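Local coordinates for protein beta-hexosaminidase LpqI (Mycobacterium tuberculosis H37Rv, PDB 6GFV) that cleaves the terminal beta-1,4-linked N-acetylglucosamine from peptidoglycan fragments, a step in mycobacterial cell-wall recycling, at residues 267-272 with 298-303. Numbering follows the deposited sequence.
Sequences SDDLSG and LWVTTK
Leu298 meets Ser267 and Leu270 where the ends of strands 265-267 and 297-299 come together in the TIM-barrel domain of this glycoside hydrolase family 3 enzyme. The loop that follows strand 265-267 holds Asp268, probably the catalytic nucleophile as in relatives. Bonds from strand 297-299 meet the residues on both sides of it. At Leu298 both backbone polar groups are used. Leu298 N donates almost straight to Ser267 OG, 3.2 Å away. The same hydroxyl donates in turn to Asp268 O, bridging the strand end and the carbonyl of Asp268. Leu298 O accepts from Leu270 N at 3.0 Å, in the carbonyl plane. Leu270 CG also sits 3.3 Å from Leu298 O. The Leu298 side chain runs alongside the Ser267 backbone, with CB and CD2 near Ser267 O.

Trp299 CB packs against Leu270 CB at 4.2 Å. Ser271 CB lies 3.6 Å from Trp299 CD1, and Ser271 OG reaches the ring edge in plane. The far end of the indole leads away, where NE1 bonds to Glu304 and the ring meets helix 282-292. Val300 crosses the Asp269 side chain at about a right angle, with Val300 CG1 3.5 Å from Asp269 OD1. That carboxylate closes an Asx turn. CG lies anti to the backbone N (chi1 167°), which carries OD1 to Ser271 N, two residues on; this N-H comes from above the carboxylate plane. Thr301 OG1 bonds to Glu304 and also accepts from a water. The other partner of this water is Ser271 OG, 2.8 Å from the water O.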
# COMPACT_ATOMS: atom_id res chain seq x y z
N SER A 267 -2.89 -4.75 0.14
CA SER A 267 -2.32 -5.78 1.00
C SER A 267 -0.90 -5.40 1.38
O SER A 267 -0.22 -4.67 0.65
CB SER A 267 -2.34 -7.16 0.33
OG SER A 267 -1.29 -7.33 -0.61
N ASP A 268 -0.44 -5.90 2.53
CA ASP A 268 1.00 -5.92 2.83
C ASP A 268 1.65 -6.97 1.92
O ASP A 268 0.96 -7.72 1.24
CB ASP A 268 1.24 -6.22 4.32
CG ASP A 268 2.64 -5.83 4.80
OD1 ASP A 268 3.51 -5.52 3.95
OD2 ASP A 268 2.88 -5.83 6.02
N ASP A 269 2.98 -7.01 1.91
CA ASP A 269 3.77 -7.88 1.02
C ASP A 269 3.43 -9.37 1.16
O ASP A 269 3.68 -9.97 2.20
CB ASP A 269 5.27 -7.65 1.27
CG ASP A 269 6.17 -8.72 0.63
OD1 ASP A 269 5.85 -9.24 -0.46
OD2 ASP A 269 7.22 -9.05 1.22
N LEU A 270 2.90 -9.95 0.09
CA LEU A 270 2.37 -11.32 0.09
C LEU A 270 3.40 -12.43 -0.13
O LEU A 270 3.12 -13.61 0.11
CB LEU A 270 1.29 -11.45 -1.00
CG LEU A 270 0.09 -10.50 -0.86
CD1 LEU A 270 -0.74 -10.43 -2.12
CD2 LEU A 270 -0.79 -10.91 0.32
N SER A 271 4.58 -12.07 -0.61
CA SER A 271 5.51 -13.10 -1.00
C SER A 271 6.62 -13.22 0.03
O SER A 271 6.91 -14.30 0.52
CB SER A 271 6.09 -12.81 -2.40
OG SER A 271 6.92 -11.68 -2.38
N GLY A 272 7.21 -12.08 0.37
CA GLY A 272 8.36 -12.06 1.24
C GLY A 272 8.06 -12.19 2.72
O GLY A 272 8.98 -12.14 3.53
N LEU A 298 0.03 -6.72 -3.50
CA LEU A 298 1.42 -6.31 -3.49
C LEU A 298 2.36 -7.45 -3.10
O LEU A 298 2.11 -8.16 -2.13
CB LEU A 298 1.58 -5.15 -2.51
CG LEU A 298 2.98 -4.62 -2.22
CD1 LEU A 298 3.46 -3.77 -3.38
CD2 LEU A 298 3.01 -3.83 -0.94
N TRP A 299 3.45 -7.60 -3.85
CA TRP A 299 4.56 -8.48 -3.46
C TRP A 299 5.85 -8.07 -4.18
O TRP A 299 5.84 -7.17 -5.01
CB TRP A 299 4.21 -9.97 -3.68
CG TRP A 299 4.25 -10.56 -5.08
CD1 TRP A 299 5.23 -11.36 -5.61
CD2 TRP A 299 3.23 -10.46 -6.10
NE1 TRP A 299 4.89 -11.74 -6.89
CE2 TRP A 299 3.69 -11.19 -7.22
CE3 TRP A 299 2.01 -9.81 -6.17
CZ2 TRP A 299 2.94 -11.29 -8.39
CZ3 TRP A 299 1.28 -9.90 -7.34
CH2 TRP A 299 1.75 -10.64 -8.43
N VAL A 300 6.97 -8.71 -3.84
CA VAL A 300 8.28 -8.10 -4.10
C VAL A 300 9.12 -8.70 -5.23
O VAL A 300 10.28 -8.36 -5.35
CB VAL A 300 9.15 -8.10 -2.83
CG1 VAL A 300 8.45 -7.34 -1.71
CG2 VAL A 300 9.49 -9.53 -2.40
N THR A 301 8.53 -9.56 -6.05
CA THR A 301 9.25 -10.17 -7.17
C THR A 301 8.34 -10.27 -8.37
O THR A 301 7.12 -10.31 -8.22
CB THR A 301 9.77 -11.59 -6.84
OG1 THR A 301 8.69 -12.37 -6.31
CG2 THR A 301 10.90 -11.57 -5.84
N THR A 302 8.92 -10.35 -9.57
CA THR A 302 8.13 -10.38 -10.80
C THR A 302 7.82 -11.78 -11.33
O THR A 302 6.90 -11.95 -12.10
CB THR A 302 8.84 -9.62 -11.95
OG1 THR A 302 10.11 -10.21 -12.22
CG2 THR A 302 9.04 -8.16 -11.59
N LYS A 303 8.61 -12.77 -10.94
CA LYS A 303 8.56 -14.07 -11.62
C LYS A 303 7.20 -14.77 -11.52
O LYS A 303 6.87 -15.58 -12.37
CB LYS A 303 9.66 -15.00 -11.10
CG LYS A 303 9.46 -15.49 -9.69
CD LYS A 303 10.64 -16.32 -9.21
CE LYS A 303 10.45 -16.75 -7.78
NZ LYS A 303 10.56 -15.60 -6.84
O HOH W 1 9.10 -13.22 -3.31